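Local coordinates for protein acidocalcisomal pyrophosphatase (PDB 5C5V) that probably hydrolyses inorganic diphosphate to phosphate with the help of magnesium ions, using a soluble pyrophosphatase domain joined to an N-terminal EF-hand region, at residues A[60-63]-A[64-67]; A[262-266]-A[267-271]; A[283-286]-A[287-291]; A[329-332]-A[333-337]. All coordinates share one frame; numbering follows the deposited sequence.

Contact 1: A[60-63]-A[64-67]; sequences TFEK and FWAW
The ring of Phe61 carries CB of Trp65 over one face, 4.2 Å above the ring plane and offset toward the rim. The ring of Phe64 meets Phe61 differently. Its CD2 lies 4.2 Å from Phe61 CD1, and Phe61 CD1 comes in at the edge of the Phe64 ring, near its plane. The two side chains cross at a slant, and the contact is apolar, ring carbon to ring carbon. The indole of Trp67 has the carbonyl oxygen of Phe64 at its edge, in plane. The aromatic groups share a first torsion that turns each ring away from its own backbone nitrogen; for Phe61 chi1 is 168°. This swings the Phe61 ring alongside the helix, where the residue one turn later can cover it.

The backbone is the first two turns of helix 61-69. Thr60 is the N-cap, and its OG1 accepts from Lys63 N at 3.2 Å. Regular i to i+4 bonds follow. Trp65 N reaches Phe61 O at 2.7 Å, and Trp67 N reaches Lys63 O at 2.9 Å. The Lys63 chain is extended beyond CG, and its NZ bonds to the carbonyl oxygen of Asp56.

This helix belongs to the N-terminal helical region, consistent with the EF-hand part of the protein. Phe61 meets Phe13 edge-to-face, and Phe64 and Trp65 rest on Met9, which places this side of the helix against helix 3-14. Trp67 packs on Met48 and Ile52 of helix 43-53, so these turns join both helices.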
# COMPACT_ATOMS: atom_id res chain seq x y z
N THR A 60 -20.15 34.27 -29.74
CA THR A 60 -19.27 33.15 -29.39
C THR A 60 -17.94 33.72 -28.94
O THR A 60 -17.69 34.90 -29.09
CB THR A 60 -19.07 32.21 -30.59
OG1 THR A 60 -18.36 32.90 -31.63
CG2 THR A 60 -20.42 31.74 -31.12
N PHE A 61 -17.07 32.89 -28.37
CA PHE A 61 -15.77 33.42 -27.98
C PHE A 61 -15.04 33.90 -29.23
O PHE A 61 -14.36 34.93 -29.23
CB PHE A 61 -14.90 32.41 -27.24
CG PHE A 61 -13.48 32.85 -27.11
CD1 PHE A 61 -13.17 34.00 -26.40
CD2 PHE A 61 -12.45 32.15 -27.72
CE1 PHE A 61 -11.86 34.44 -26.28
CE2 PHE A 61 -11.14 32.59 -27.61
CZ PHE A 61 -10.84 33.73 -26.89
N GLU A 62 -15.18 33.11 -30.30
CA GLU A 62 -14.46 33.37 -31.54
C GLU A 62 -14.83 34.73 -32.12
O GLU A 62 -13.97 35.43 -32.64
CB GLU A 62 -14.73 32.26 -32.56
CG GLU A 62 -13.58 32.00 -33.53
CD GLU A 62 -12.26 31.68 -32.84
OE1 GLU A 62 -12.26 30.86 -31.90
OE2 GLU A 62 -11.22 32.24 -33.25
N LYS A 63 -16.09 35.11 -32.01
CA LYS A 63 -16.50 36.43 -32.48
C LYS A 63 -16.07 37.51 -31.50
O LYS A 63 -15.72 38.61 -31.90
CB LYS A 63 -18.02 36.50 -32.68
CG LYS A 63 -18.61 35.43 -33.59
CD LYS A 63 -20.04 35.80 -33.98
CE LYS A 63 -20.91 34.58 -34.28
NZ LYS A 63 -22.32 35.04 -34.56
N PHE A 64 -16.10 37.19 -30.21
CA PHE A 64 -15.63 38.13 -29.21
C PHE A 64 -14.15 38.44 -29.43
O PHE A 64 -13.74 39.60 -29.33
CB PHE A 64 -15.86 37.58 -27.80
CG PHE A 64 -15.29 38.44 -26.71
CD1 PHE A 64 -15.93 39.60 -26.32
CD2 PHE A 64 -14.11 38.08 -26.08
CE1 PHE A 64 -15.40 40.39 -25.32
CE2 PHE A 64 -13.58 38.86 -25.07
CZ PHE A 64 -14.23 40.02 -24.69
N TRP A 65 -13.37 37.41 -29.74
CA TRP A 65 -11.96 37.58 -30.05
C TRP A 65 -11.78 38.49 -31.26
O TRP A 65 -10.93 39.38 -31.25
CB TRP A 65 -11.30 36.23 -30.30
CG TRP A 65 -9.82 36.28 -30.61
CD1 TRP A 65 -9.19 35.76 -31.71
CD2 TRP A 65 -8.78 36.86 -29.80
NE1 TRP A 65 -7.83 35.98 -31.63
CE2 TRP A 65 -7.56 36.66 -30.48
CE3 TRP A 65 -8.76 37.53 -28.57
CZ2 TRP A 65 -6.34 37.10 -29.96
CZ3 TRP A 65 -7.55 37.97 -28.07
CH2 TRP A 65 -6.35 37.75 -28.77
N ALA A 66 -12.58 38.26 -32.29
CA ALA A 66 -12.53 39.06 -33.51
C ALA A 66 -12.79 40.53 -33.21
O ALA A 66 -12.07 41.40 -33.70
CB ALA A 66 -13.54 38.54 -34.53
N TRP A 67 -13.83 40.79 -32.42
CA TRP A 67 -14.15 42.15 -32.01
C TRP A 67 -12.98 42.78 -31.27
O TRP A 67 -12.59 43.92 -31.54
CB TRP A 67 -15.39 42.17 -31.13
CG TRP A 67 -15.46 43.41 -30.31
CD1 TRP A 67 -15.91 44.64 -30.70
CD2 TRP A 67 -15.00 43.56 -28.96
NE1 TRP A 67 -15.78 45.54 -29.66
CE2 TRP A 67 -15.23 44.90 -28.58
CE3 TRP A 67 -14.42 42.69 -28.02
CZ2 TRP A 67 -14.90 45.39 -27.32
CZ3 TRP A 67 -14.10 43.18 -26.77
CH2 TRP A 67 -14.34 44.51 -26.43

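Contact 2: A[262-266]-A[267-271]; sequences ISHND and PICRF
Asp266 reaches past Pro267 to bond Ile268 N in an Asx turn, within two successive type I beta turns, Ser263 to Asp266 and Asp266 to Cys269, that leave strand 254-263. The first also holds an ST turn, with Ser263 OG accepting from Asn265 N at 2.9 Å.

From CB, which lies against Pro267 N, the Asp266 side chain runs to CG, 3.2 Å from Pro267 CD. CG stands opposite the backbone nitrogen, chi1 -164°, which lays the carboxylate beside the following peptide. OD2 accepts from Ile268 N at 3.1 Å. That bond is nearly straight, 169° at the hydrogen, and meets the anti side of the carboxylate 23° out of its plane. OD1 takes Met230 N. The two oxygens bind separate backbone amides, which fixes the rotation of this buried carboxylate.

Ile268 lies alongside Asp266; its CG1 is 3.1 Å from Asp266 OD2 and also meets Ile262 CD1. Pro267, Ile268 and Phe271 pack on neighbouring subunits, Phe271 stacking on Phe271 of the third subunit, so the second turn and the residues just after it belong to the tetramer interface. Cys269 SG lies 3.7 Å from His264 CA and 4.5 Å from the centroid of the His264 ring, at a slant to it.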
# COMPACT_ATOMS: atom_id res chain seq x y z
N ILE A 262 13.33 6.93 -3.59
CA ILE A 262 12.11 6.24 -3.98
C ILE A 262 11.06 7.20 -4.50
O ILE A 262 10.87 8.28 -3.96
CB ILE A 262 11.51 5.41 -2.83
CG1 ILE A 262 10.31 4.60 -3.34
CG2 ILE A 262 11.13 6.29 -1.65
CD1 ILE A 262 9.80 3.60 -2.35
N SER A 263 10.38 6.77 -5.56
CA SER A 263 9.32 7.54 -6.18
C SER A 263 8.23 7.96 -5.20
O SER A 263 7.73 7.15 -4.42
CB SER A 263 8.69 6.71 -7.31
OG SER A 263 7.46 7.30 -7.71
N HIS A 264 7.85 9.22 -5.26
CA HIS A 264 6.77 9.72 -4.43
C HIS A 264 5.44 9.09 -4.83
O HIS A 264 4.44 9.29 -4.16
CB HIS A 264 6.68 11.25 -4.53
CG HIS A 264 7.55 11.97 -3.56
ND1 HIS A 264 7.21 12.15 -2.23
CD2 HIS A 264 8.76 12.56 -3.71
CE1 HIS A 264 8.16 12.82 -1.62
NE2 HIS A 264 9.12 13.09 -2.49
N ASN A 265 5.43 8.32 -5.92
CA ASN A 265 4.24 7.61 -6.37
C ASN A 265 4.16 6.15 -5.95
O ASN A 265 3.16 5.48 -6.21
CB ASN A 265 4.12 7.69 -7.88
CG ASN A 265 3.49 8.96 -8.32
OD1 ASN A 265 2.65 9.51 -7.59
ND2 ASN A 265 3.91 9.48 -9.48
N ASP A 266 5.22 5.64 -5.33
CA ASP A 266 5.22 4.27 -4.86
C ASP A 266 4.32 4.14 -3.63
O ASP A 266 4.27 5.06 -2.80
CB ASP A 266 6.64 3.78 -4.53
CG ASP A 266 6.73 2.26 -4.42
OD1 ASP A 266 7.04 1.60 -5.43
OD2 ASP A 266 6.51 1.71 -3.31
N PRO A 267 3.61 3.01 -3.53
CA PRO A 267 2.68 2.68 -2.43
C PRO A 267 3.33 2.70 -1.06
O PRO A 267 2.64 2.93 -0.08
CB PRO A 267 2.19 1.27 -2.79
CG PRO A 267 2.30 1.22 -4.29
CD PRO A 267 3.56 2.00 -4.61
N ILE A 268 4.64 2.45 -0.97
CA ILE A 268 5.30 2.44 0.33
C ILE A 268 6.19 3.65 0.59
O ILE A 268 7.04 3.59 1.49
CB ILE A 268 6.17 1.18 0.52
CG1 ILE A 268 7.37 1.20 -0.42
CG2 ILE A 268 5.33 -0.08 0.33
CD1 ILE A 268 8.43 0.18 -0.05
N CYS A 269 6.03 4.72 -0.19
CA CYS A 269 6.84 5.93 0.00
C CYS A 269 6.63 6.55 1.38
O CYS A 269 7.59 6.95 2.04
CB CYS A 269 6.54 6.97 -1.08
SG CYS A 269 7.69 8.40 -1.05
N ARG A 270 5.37 6.63 1.81
CA ARG A 270 5.00 7.15 3.13
C ARG A 270 5.78 6.48 4.27
O ARG A 270 6.12 7.12 5.26
CB ARG A 270 3.50 6.93 3.40
CG ARG A 270 2.55 7.93 2.77
CD ARG A 270 2.63 9.32 3.44
N PHE A 271 6.06 5.19 4.12
CA PHE A 271 6.63 4.42 5.22
C PHE A 271 8.15 4.40 5.23
O PHE A 271 8.77 4.01 6.22
CB PHE A 271 6.10 2.99 5.15
CG PHE A 271 4.62 2.93 4.97
CD1 PHE A 271 3.77 3.19 6.02
CD2 PHE A 271 4.08 2.62 3.74
CE1 PHE A 271 2.40 3.16 5.86
CE2 PHE A 271 2.71 2.58 3.56
CZ PHE A 271 1.87 2.85 4.62

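Contact 3: A[283-286]-A[287-291]; sequences PGCL and DAIRE
Arg290 N donates to Leu286 O at 2.9 Å, with 174° at the hydrogen, in the first turns of helix 285-295. Ile289 N reaches Cys285 O at 3.0 Å. Ala288 N closes the start of the helix on the carbonyl oxygen of Gly284, also at 3.0 Å. Gly284 is the N-cap residue, and its positive phi, 84°, is a backbone angle that glycine adopts easily.

On the outer side Asp287 and Arg290 form a salt bridge three residues apart. NH2 of Arg290 lies 2.7 Å from Asp287 OD1, which sits at the edge of the guanidinium, in its plane. The hydrogen bond within it is weak, because the N-H points well off the line. A bend at chi3, 40°, folds the arginine back toward the aspartate. The guanidinium has a further and stronger partner: NH1 bonds to the carbonyl oxygen of Gly311.

Leu286 packs on Val278 and Pro279 of helix 277-281 and on Phe313 of strand 313-315. Cys285 and Ile289, both buried, touch Trp196. The side chain of Ile289 is about 12 Å from the bound imidodiphosphoric acid. Trp161 of the fourth subunit covers Cys285 and Ala288. One turn apart on the helix, Cys285 SG and Ile289 CD1 touch at 3.9 Å.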
# COMPACT_ATOMS: atom_id res chain seq x y z
N PRO A 283 14.17 -5.80 2.68
CA PRO A 283 15.37 -6.54 3.10
C PRO A 283 16.17 -7.03 1.90
O PRO A 283 15.58 -7.47 0.90
CB PRO A 283 14.79 -7.72 3.90
CG PRO A 283 13.34 -7.82 3.49
CD PRO A 283 12.93 -6.39 3.21
N GLY A 284 17.49 -6.93 1.98
CA GLY A 284 18.35 -7.36 0.89
C GLY A 284 18.55 -6.34 -0.22
O GLY A 284 19.44 -6.51 -1.06
N CYS A 285 17.73 -5.28 -0.25
CA CYS A 285 17.80 -4.28 -1.32
C CYS A 285 19.12 -3.50 -1.31
O CYS A 285 19.83 -3.45 -2.30
CB CYS A 285 16.62 -3.30 -1.22
SG CYS A 285 16.64 -2.01 -2.48
N LEU A 286 19.47 -2.94 -0.16
CA LEU A 286 20.73 -2.23 -0.00
C LEU A 286 21.93 -3.14 -0.29
O LEU A 286 22.83 -2.75 -1.03
CB LEU A 286 20.84 -1.64 1.41
CG LEU A 286 19.81 -0.57 1.75
CD1 LEU A 286 20.17 0.13 3.06
CD2 LEU A 286 19.66 0.44 0.62
N ASP A 287 21.95 -4.35 0.28
CA ASP A 287 23.06 -5.29 0.05
C ASP A 287 23.26 -5.60 -1.43
O ASP A 287 24.39 -5.69 -1.91
CB ASP A 287 22.84 -6.62 0.80
CG ASP A 287 23.13 -6.53 2.30
OD1 ASP A 287 23.74 -5.53 2.75
OD2 ASP A 287 22.75 -7.48 3.03
N ALA A 288 22.15 -5.83 -2.14
CA ALA A 288 22.21 -6.16 -3.55
C ALA A 288 22.70 -4.97 -4.37
O ALA A 288 23.50 -5.15 -5.29
CB ALA A 288 20.85 -6.62 -4.05
N ILE A 289 22.23 -3.76 -4.04
CA ILE A 289 22.70 -2.55 -4.72
C ILE A 289 24.20 -2.37 -4.54
O ILE A 289 24.92 -2.19 -5.53
CB ILE A 289 21.97 -1.29 -4.19
CG1 ILE A 289 20.52 -1.29 -4.67
CG2 ILE A 289 22.65 -0.02 -4.68
CD1 ILE A 289 19.67 -0.18 -4.06
N ARG A 290 24.68 -2.45 -3.30
CA ARG A 290 26.11 -2.30 -3.02
C ARG A 290 26.92 -3.34 -3.78
O ARG A 290 27.95 -3.02 -4.38
CB ARG A 290 26.39 -2.40 -1.52
CG ARG A 290 27.89 -2.31 -1.14
CD ARG A 290 28.07 -2.13 0.38
NE ARG A 290 27.10 -2.98 1.06
CZ ARG A 290 26.35 -2.62 2.09
NH1 ARG A 290 26.46 -1.41 2.62
NH2 ARG A 290 25.49 -3.48 2.59
N GLU A 291 26.43 -4.58 -3.78
CA GLU A 291 27.15 -5.68 -4.42
C GLU A 291 27.17 -5.57 -5.94
O GLU A 291 28.20 -5.78 -6.58
CB GLU A 291 26.55 -7.03 -3.99
CG GLU A 291 27.19 -8.23 -4.69
CD GLU A 291 28.61 -8.53 -4.23
OE1 GLU A 291 29.11 -7.90 -3.27
OE2 GLU A 291 29.24 -9.43 -4.84

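Contact 4: A[329-332]-A[333-337]; sequences MWHN and LLKVN
The carbonyl oxygen of His331 is gripped by two backbone amides. Lys335 N donates at 2.9 Å and Val336 N at 3.3 Å, the second in the carbonyl plane. This shared acceptor marks a wider pi-type turn at the end of helix 316-336. Asn332 O continues the wide spacing by accepting from Asn337 N at 2.9 Å. A weak bond from Asn337 ND2 reaches the same oxygen, so Asn337, just past the helix, meets this oxygen with both backbone and side chain.

Trp330 and Leu334 lie side by side. Leu334 CB sits over one face of the indole, toward its rim, and Leu334 CD2 touches CZ2 of Trp330 at 3.4 Å. With chi1 -46° Lys335 CG meets the edge of the His331 ring, 3.7 Å from ND1. The bend at chi2, -61°, then carries CE to within 3.9 Å of Trp330 CH2. ND1 of His331 is buried here without a polar partner.

Trp330 NE1 bonds to His130, and Leu333 and Leu334 pack on helix 128-131. His331, Asn332 and Val336 rest on the second subunit, on its Phe87, Ala15 and Phe16. The helix end therefore lies between helix 128-131 and that neighbouring chain.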
# COMPACT_ATOMS: atom_id res chain seq x y z
N MET A 329 28.32 22.96 -7.18
CA MET A 329 29.35 22.66 -8.18
C MET A 329 28.78 22.85 -9.58
O MET A 329 29.46 23.35 -10.47
CB MET A 329 29.87 21.22 -8.02
CG MET A 329 30.55 20.91 -6.69
SD MET A 329 30.69 19.11 -6.38
CE MET A 329 31.30 19.14 -4.70
N TRP A 330 27.53 22.42 -9.76
CA TRP A 330 26.84 22.60 -11.03
C TRP A 330 26.63 24.09 -11.32
O TRP A 330 26.74 24.52 -12.46
CB TRP A 330 25.50 21.85 -11.06
CG TRP A 330 24.63 22.25 -12.24
CD1 TRP A 330 24.69 21.76 -13.52
CD2 TRP A 330 23.59 23.24 -12.25
NE1 TRP A 330 23.75 22.38 -14.31
CE2 TRP A 330 23.06 23.29 -13.56
CE3 TRP A 330 23.05 24.08 -11.27
CZ2 TRP A 330 22.01 24.14 -13.92
CZ3 TRP A 330 22.01 24.93 -11.64
CH2 TRP A 330 21.50 24.95 -12.95
N HIS A 331 26.31 24.88 -10.29
CA HIS A 331 26.16 26.33 -10.45
C HIS A 331 27.49 26.91 -10.92
O HIS A 331 27.51 27.77 -11.80
CB HIS A 331 25.74 27.01 -9.14
CG HIS A 331 24.26 27.02 -8.90
ND1 HIS A 331 23.39 27.85 -9.57
CD2 HIS A 331 23.49 26.29 -8.05
CE1 HIS A 331 22.15 27.63 -9.16
NE2 HIS A 331 22.19 26.70 -8.23
N ASN A 332 28.58 26.45 -10.33
CA ASN A 332 29.91 26.94 -10.71
C ASN A 332 30.25 26.55 -12.14
O ASN A 332 30.87 27.32 -12.88
CB ASN A 332 30.99 26.44 -9.75
CG ASN A 332 32.35 27.08 -10.01
OD1 ASN A 332 33.23 26.47 -10.62
ND2 ASN A 332 32.52 28.31 -9.56
N LEU A 333 29.84 25.36 -12.53
CA LEU A 333 30.13 24.88 -13.86
C LEU A 333 29.38 25.68 -14.93
O LEU A 333 29.99 26.20 -15.87
CB LEU A 333 29.78 23.39 -13.98
CG LEU A 333 29.90 22.80 -15.38
CD1 LEU A 333 31.34 22.47 -15.70
CD2 LEU A 333 29.02 21.56 -15.53
N LEU A 334 28.07 25.79 -14.77
CA LEU A 334 27.21 26.38 -15.79
C LEU A 334 27.12 27.89 -15.71
O LEU A 334 27.35 28.58 -16.71
CB LEU A 334 25.79 25.78 -15.74
CG LEU A 334 24.81 26.31 -16.79
CD1 LEU A 334 25.27 26.02 -18.21
CD2 LEU A 334 23.42 25.74 -16.58
N LYS A 335 26.76 28.41 -14.54
CA LYS A 335 26.54 29.84 -14.35
C LYS A 335 27.85 30.62 -14.38
O LYS A 335 28.01 31.56 -15.15
CB LYS A 335 25.81 30.12 -13.04
CG LYS A 335 24.62 29.23 -12.78
CD LYS A 335 23.56 29.40 -13.84
CE LYS A 335 22.27 28.71 -13.43
NZ LYS A 335 21.22 28.83 -14.49
N VAL A 336 28.80 30.22 -13.53
CA VAL A 336 30.07 30.92 -13.42
C VAL A 336 31.02 30.65 -14.58
O VAL A 336 31.56 31.58 -15.17
CB VAL A 336 30.79 30.56 -12.11
CG1 VAL A 336 32.12 31.29 -12.00
CG2 VAL A 336 29.90 30.88 -10.92
N ASN A 337 31.22 29.39 -14.95
CA ASN A 337 32.21 29.11 -15.98
C ASN A 337 31.57 28.88 -17.35
O ASN A 337 32.26 28.63 -18.33
CB ASN A 337 33.08 27.91 -15.58
CG ASN A 337 34.04 28.24 -14.44
OD1 ASN A 337 34.92 29.06 -14.59
ND2 ASN A 337 33.86 27.58 -13.31

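How the contacts relate
The four contacts follow one another along the chain and none touches another. Contact 1 stands apart in the N-terminal helical region, with its centre about 47 to 62 Å from the other three. Contacts 2 and 3 are the closest pair, with centres about 18 Å apart and nearest atoms about 9 Å apart. Both lie in the pyrophosphatase family region and both touch the fourth subunit. Contact 4, on helix 316-336, is about 32 Å from contact 2 and about 34 Å from contact 3, centre to centre. Contacts 2 and 4 both meet the second subunit. Contacts 2 to 4 therefore all take part in tetramer packing, while 60-67 meets no other chain.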